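Local coordinates for coiled-coil quantitatively-enriched protein 1 (Schizosaccharomyces pombe, PDB 7CUJ) that links telomeres to the meiotic centrosome component pcp1 and is required for telomere clustering in meiotic prophase, telomere length regulation and chromosome segregation, at residues S119-S127 with L183-A193. Sequence-based numbering, arbitrary orientation.
Sequences SKTFFLFIS and LSATIFYDIEA
F123 and I187 sit at the middle of two neighbouring parallel strands, 121-126 and 184-188, inside the parallel, helix-flanked sheet of this piece of Ccq1. The ladder reads as alternating backbone bonds: A185 N gives to T121 O, F123 N to A185 O, I187 N to F123 O at 2.6 Å, F125 N to I187 O, and Y189 N to F125 O. Only the first is noticeably bent, 137° at the hydrogen. The other backbone edge of 121-126 is used as well, because F122, L124 and I126 bond to strand 162-166 and to S167 just beyond it.

On one face, the F122 ring brings CD1 to within 3.6 Å of A185 CB and also meets I187 CD1; the I187 side chain also touches L211 of the neighbouring strand 208-213. On the other, the F125 and F188 rings lie nearly parallel but slid apart, centroids 5.4 Å apart, while T186 OG1 bonds to S206 OG.

Where the strands run out, the last residue of 121-126, I126, has CG1 anti to its backbone N (chi1 -171°), which carries CD1 over one face of the ring of Y189, just past strand 184-188, 3.6 Å from the ring centroid. That ring's hydroxyl bonds to K65 O.

D190 is the N-cap of helix 191-200, and its carboxylate ties the helix start to S127. D190 OD2 takes S127 N through its syn lone pair at 3.1 Å, the N-H pointing almost straight. OD1 accepts twice, from opposite faces of the carboxylate plane: A193 N supplies the capping bond, and S127 OG arrives 41° out of that plane, 2.7 Å from D190 OD1.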
ATOM      1  N   SER A 119     -44.235 -23.719  15.495  1.00 99.45           N
ATOM      2  CA  SER A 119     -45.101 -22.709  14.905  1.00100.70           C
ATOM      3  C   SER A 119     -44.931 -21.347  15.583  1.00 99.92           C
ATOM      4  O   SER A 119     -45.885 -20.795  16.131  1.00108.47           O
ATOM      5  CB  SER A 119     -46.545 -23.163  14.887  1.00101.72           C
ATOM      6  OG  SER A 119     -47.007 -23.456  16.197  1.00 99.67           O
ATOM      7  N   LYS A 120     -43.704 -20.816  15.527  1.00 94.18           N
ATOM      8  CA  LYS A 120     -43.416 -19.428  15.856  1.00 87.04           C
ATOM      9  C   LYS A 120     -42.891 -18.748  14.594  1.00 78.49           C
ATOM     10  O   LYS A 120     -42.252 -19.391  13.765  1.00 71.11           O
ATOM     11  CB  LYS A 120     -42.396 -19.353  16.997  1.00 89.51           C
ATOM     12  CG  LYS A 120     -42.110 -17.966  17.559  1.00 91.11           C
ATOM     13  CD  LYS A 120     -40.886 -17.937  18.452  1.00 91.38           C
ATOM     14  CE  LYS A 120     -40.910 -16.820  19.474  1.00 92.82           C
ATOM     15  NZ  LYS A 120     -39.719 -16.856  20.354  1.00 96.69           N
ATOM     16  N   THR A 121     -43.172 -17.447  14.460  1.00 76.65           N
ATOM     17  CA  THR A 121     -42.818 -16.695  13.265  1.00 77.41           C
ATOM     18  C   THR A 121     -41.431 -16.079  13.442  1.00 72.65           C
ATOM     19  O   THR A 121     -41.211 -15.306  14.373  1.00 71.94           O
ATOM     20  CB  THR A 121     -43.886 -15.638  12.945  1.00 81.21           C
ATOM     21  OG1 THR A 121     -43.939 -14.710  14.031  1.00 84.46           O
ATOM     22  CG2 THR A 121     -45.261 -16.228  12.716  1.00 81.82           C
ATOM     23  N   PHE A 122     -40.501 -16.433  12.544  1.00 67.81           N
ATOM     24  CA  PHE A 122     -39.153 -15.887  12.576  1.00 63.10           C
ATOM     25  C   PHE A 122     -39.083 -14.570  11.810  1.00 61.91           C
ATOM     26  O   PHE A 122     -39.740 -14.401  10.786  1.00 59.87           O
ATOM     27  CB  PHE A 122     -38.135 -16.859  11.974  1.00 60.18           C
ATOM     28  CG  PHE A 122     -37.703 -17.977  12.886  1.00 61.54           C
ATOM     29  CD1 PHE A 122     -36.976 -17.719  14.039  1.00 61.59           C
ATOM     30  CD2 PHE A 122     -38.016 -19.292  12.584  1.00 62.62           C
ATOM     31  CE1 PHE A 122     -36.581 -18.754  14.874  1.00 63.27           C
ATOM     32  CE2 PHE A 122     -37.619 -20.327  13.417  1.00 62.32           C
ATOM     33  CZ  PHE A 122     -36.904 -20.056  14.562  1.00 62.63           C
ATOM     34  N   PHE A 123     -38.264 -13.651  12.337  1.00 61.64           N
ATOM     35  CA  PHE A 123     -37.815 -12.462  11.632  1.00 61.75           C
ATOM     36  C   PHE A 123     -36.307 -12.563  11.427  1.00 56.16           C
ATOM     37  O   PHE A 123     -35.560 -12.684  12.395  1.00 53.85           O
ATOM     38  CB  PHE A 123     -38.113 -11.202  12.446  1.00 68.30           C
ATOM     39  CG  PHE A 123     -39.399 -10.500  12.094  1.00 76.35           C
ATOM     40  CD1 PHE A 123     -39.438  -9.562  11.072  1.00 78.74           C
ATOM     41  CD2 PHE A 123     -40.569 -10.769  12.789  1.00 82.35           C
ATOM     42  CE1 PHE A 123     -40.620  -8.912  10.749  1.00 84.29           C
ATOM     43  CE2 PHE A 123     -41.751 -10.120  12.467  1.00 89.18           C
ATOM     44  CZ  PHE A 123     -41.774  -9.193  11.448  1.00 90.22           C
ATOM     45  N   LEU A 124     -35.873 -12.520  10.161  1.00 52.18           N
ATOM     46  CA  LEU A 124     -34.455 -12.507   9.840  1.00 47.33           C
ATOM     47  C   LEU A 124     -34.087 -11.167   9.205  1.00 46.03           C
ATOM     48  O   LEU A 124     -34.706 -10.739   8.233  1.00 45.78           O
ATOM     49  CB  LEU A 124     -34.114 -13.687   8.924  1.00 46.24           C
ATOM     50  CG  LEU A 124     -32.635 -13.830   8.558  1.00 44.57           C
ATOM     51  CD1 LEU A 124     -32.195 -15.283   8.613  1.00 43.72           C
ATOM     52  CD2 LEU A 124     -32.339 -13.229   7.190  1.00 42.55           C
ATOM     53  N   PHE A 125     -33.064 -10.518   9.771  1.00 43.47           N
ATOM     54  CA  PHE A 125     -32.543  -9.270   9.240  1.00 42.18           C
ATOM     55  C   PHE A 125     -31.245  -9.538   8.483  1.00 38.74           C
ATOM     56  O   PHE A 125     -30.389 -10.288   8.947  1.00 36.02           O
ATOM     57  CB  PHE A 125     -32.352  -8.243  10.358  1.00 43.54           C
ATOM     58  CG  PHE A 125     -33.629  -7.587  10.816  1.00 48.45           C
ATOM     59  CD1 PHE A 125     -34.432  -8.189  11.773  1.00 50.68           C
ATOM     60  CD2 PHE A 125     -34.034  -6.373  10.284  1.00 50.54           C
ATOM     61  CE1 PHE A 125     -35.613  -7.588  12.189  1.00 54.88           C
ATOM     62  CE2 PHE A 125     -35.209  -5.768  10.705  1.00 55.00           C
ATOM     63  CZ  PHE A 125     -35.999  -6.378  11.655  1.00 56.63           C
ATOM     64  N   ILE A 126     -31.123  -8.910   7.308  1.00 37.31           N
ATOM     65  CA  ILE A 126     -29.960  -9.062   6.449  1.00 34.62           C
ATOM     66  C   ILE A 126     -29.710  -7.727   5.750  1.00 35.65           C
ATOM     67  O   ILE A 126     -30.649  -7.080   5.295  1.00 38.04           O
ATOM     68  CB  ILE A 126     -30.159 -10.238   5.465  1.00 33.57           C
ATOM     69  CG1 ILE A 126     -28.883 -10.578   4.689  1.00 31.46           C
ATOM     70  CG2 ILE A 126     -31.346 -10.002   4.542  1.00 35.61           C
ATOM     71  CD1 ILE A 126     -28.932 -11.919   3.989  1.00 30.57           C
ATOM     72  N   SER A 127     -28.439  -7.316   5.683  1.00 34.54           N
ATOM     73  CA  SER A 127     -28.098  -5.971   5.245  1.00 34.83           C
ATOM     74  C   SER A 127     -27.651  -5.967   3.783  1.00 34.79           C
ATOM     75  O   SER A 127     -26.656  -5.334   3.439  1.00 35.48           O
ATOM     76  CB  SER A 127     -27.061  -5.348   6.152  1.00 32.86           C
ATOM     77  OG  SER A 127     -25.844  -6.074   6.096  1.00 30.39           O
ATOM     78  N   LEU A 183     -45.044 -14.387  20.358  1.00 85.51           N
ATOM     79  CA  LEU A 183     -44.463 -15.421  19.507  1.00 84.38           C
ATOM     80  C   LEU A 183     -43.825 -14.839  18.239  1.00 83.84           C
ATOM     81  O   LEU A 183     -44.407 -14.918  17.159  1.00 82.80           O
ATOM     82  CB  LEU A 183     -45.513 -16.502  19.192  1.00 88.24           C
ATOM     83  CG  LEU A 183     -46.863 -16.033  18.638  1.00 92.49           C
ATOM     84  CD1 LEU A 183     -47.374 -16.994  17.573  1.00 94.40           C
ATOM     85  CD2 LEU A 183     -47.896 -15.876  19.746  1.00 94.75           C
ATOM     86  N   SER A 184     -42.608 -14.280  18.376  1.00 85.31           N
ATOM     87  CA  SER A 184     -41.796 -13.853  17.241  1.00 84.16           C
ATOM     88  C   SER A 184     -40.308 -13.847  17.597  1.00 85.49           C
ATOM     89  O   SER A 184     -39.864 -13.026  18.398  1.00 93.63           O
ATOM     90  CB  SER A 184     -42.242 -12.507  16.706  1.00 86.26           C
ATOM     91  OG  SER A 184     -42.070 -11.483  17.677  1.00 87.27           O
ATOM     92  N   ALA A 185     -39.544 -14.765  16.984  1.00 79.39           N
ATOM     93  CA  ALA A 185     -38.105 -14.869  17.197  1.00 71.65           C
ATOM     94  C   ALA A 185     -37.355 -14.080  16.122  1.00 65.47           C
ATOM     95  O   ALA A 185     -37.856 -13.924  15.011  1.00 64.78           O
ATOM     96  CB  ALA A 185     -37.695 -16.322  17.225  1.00 73.27           C
ATOM     97  N   THR A 186     -36.151 -13.591  16.462  1.00 57.65           N
ATOM     98  CA  THR A 186     -35.399 -12.683  15.603  1.00 52.24           C
ATOM     99  C   THR A 186     -33.995 -13.224  15.331  1.00 46.48           C
ATOM    100  O   THR A 186     -33.258 -13.551  16.258  1.00 44.83           O
ATOM    101  CB  THR A 186     -35.328 -11.268  16.194  1.00 54.14           C
ATOM    102  OG1 THR A 186     -36.649 -10.859  16.546  1.00 57.97           O
ATOM    103  CG2 THR A 186     -34.733 -10.253  15.244  1.00 52.67           C
ATOM    104  N   ILE A 187     -33.635 -13.294  14.043  1.00 42.55           N
ATOM    105  CA  ILE A 187     -32.312 -13.721  13.611  1.00 39.17           C
ATOM    106  C   ILE A 187     -31.648 -12.580  12.841  1.00 36.92           C
ATOM    107  O   ILE A 187     -32.234 -12.016  11.918  1.00 35.51           O
ATOM    108  CB  ILE A 187     -32.380 -15.003  12.753  1.00 38.47           C
ATOM    109  CG1 ILE A 187     -33.148 -16.128  13.452  1.00 39.60           C
ATOM    110  CG2 ILE A 187     -30.983 -15.450  12.342  1.00 35.99           C
ATOM    111  CD1 ILE A 187     -33.710 -17.163  12.505  1.00 40.35           C
ATOM    112  N   PHE A 188     -30.409 -12.264  13.226  1.00 35.54           N
ATOM    113  CA  PHE A 188     -29.577 -11.355  12.456  1.00 34.55           C
ATOM    114  C   PHE A 188     -28.613 -12.171  11.606  1.00 31.62           C
ATOM    115  O   PHE A 188     -27.743 -12.861  12.138  1.00 31.60           O
ATOM    116  CB  PHE A 188     -28.865 -10.365  13.377  1.00 35.28           C
ATOM    117  CG  PHE A 188     -29.794  -9.324  13.944  1.00 39.06           C
ATOM    118  CD1 PHE A 188     -29.999  -8.123  13.280  1.00 40.40           C
ATOM    119  CD2 PHE A 188     -30.504  -9.565  15.111  1.00 40.81           C
ATOM    120  CE1 PHE A 188     -30.872  -7.174  13.788  1.00 43.58           C
ATOM    121  CE2 PHE A 188     -31.377  -8.616  15.618  1.00 43.17           C
ATOM    122  CZ  PHE A 188     -31.558  -7.421  14.956  1.00 44.39           C
ATOM    123  N   TYR A 189     -28.801 -12.097  10.282  1.00 30.45           N
ATOM    124  CA  TYR A 189     -27.945 -12.814   9.352  1.00 28.47           C
ATOM    125  C   TYR A 189     -26.506 -12.318   9.492  1.00 26.70           C
ATOM    126  O   TYR A 189     -25.567 -13.098   9.358  1.00 24.15           O
ATOM    127  CB  TYR A 189     -28.465 -12.700   7.916  1.00 28.29           C
ATOM    128  CG  TYR A 189     -27.616 -13.416   6.893  1.00 27.88           C
ATOM    129  CD1 TYR A 189     -27.864 -14.741   6.563  1.00 28.14           C
ATOM    130  CD2 TYR A 189     -26.555 -12.778   6.266  1.00 26.32           C
ATOM    131  CE1 TYR A 189     -27.085 -15.409   5.631  1.00 27.90           C
ATOM    132  CE2 TYR A 189     -25.768 -13.431   5.330  1.00 25.38           C
ATOM    133  CZ  TYR A 189     -26.033 -14.752   5.014  1.00 26.78           C
ATOM    134  OH  TYR A 189     -25.265 -15.403   4.094  1.00 27.08           O
ATOM    135  N   ASP A 190     -26.355 -11.019   9.775  1.00 26.97           N
ATOM    136  CA  ASP A 190     -25.050 -10.375   9.803  1.00 26.63           C
ATOM    137  C   ASP A 190     -25.041  -9.254  10.840  1.00 27.62           C
ATOM    138  O   ASP A 190     -26.091  -8.714  11.192  1.00 27.33           O
ATOM    139  CB  ASP A 190     -24.644  -9.876   8.412  1.00 26.95           C
ATOM    140  CG  ASP A 190     -25.617  -8.869   7.824  1.00 28.84           C
ATOM    141  OD1 ASP A 190     -25.596  -7.698   8.267  1.00 29.50           O
ATOM    142  OD2 ASP A 190     -26.402  -9.268   6.942  1.00 31.69           O
ATOM    143  N   ILE A 191     -23.832  -8.911  11.301  1.00 27.71           N
ATOM    144  CA  ILE A 191     -23.618  -7.953  12.373  1.00 30.08           C
ATOM    145  C   ILE A 191     -23.916  -6.540  11.878  1.00 31.02           C
ATOM    146  O   ILE A 191     -24.401  -5.717  12.650  1.00 33.00           O
ATOM    147  CB  ILE A 191     -22.199  -8.100  12.965  1.00 30.90           C
ATOM    148  CG1 ILE A 191     -22.115  -9.277  13.941  1.00 33.20           C
ATOM    149  CG2 ILE A 191     -21.706  -6.806  13.600  1.00 31.32           C
ATOM    150  CD1 ILE A 191     -23.022  -9.160  15.152  1.00 35.93           C
ATOM    151  N   GLU A 192     -23.632  -6.268  10.596  1.00 31.47           N
ATOM    152  CA  GLU A 192     -23.956  -4.978  10.003  1.00 33.52           C
ATOM    153  C   GLU A 192     -25.438  -4.674  10.230  1.00 34.98           C
ATOM    154  O   GLU A 192     -25.788  -3.564  10.629  1.00 37.34           O
ATOM    155  CB  GLU A 192     -23.581  -4.939   8.519  1.00 32.76           C
ATOM    156  CG  GLU A 192     -23.706  -3.555   7.901  1.00 36.00           C
ATOM    157  CD  GLU A 192     -23.382  -3.442   6.418  1.00 36.65           C
ATOM    158  OE1 GLU A 192     -22.385  -4.054   5.977  1.00 34.59           O
ATOM    159  OE2 GLU A 192     -24.128  -2.741   5.701  1.00 39.99           O
ATOM    160  N   ALA A 193     -26.295  -5.675   9.990  1.00 35.55           N
ATOM    161  CA  ALA A 193     -27.730  -5.546  10.191  1.00 39.06           C
ATOM    162  C   ALA A 193     -28.036  -5.303  11.667  1.00 42.13           C
ATOM    163  O   ALA A 193     -28.926  -4.522  11.989  1.00 44.58           O
ATOM    164  CB  ALA A 193     -28.452  -6.766   9.671  1.00 35.80           C
TER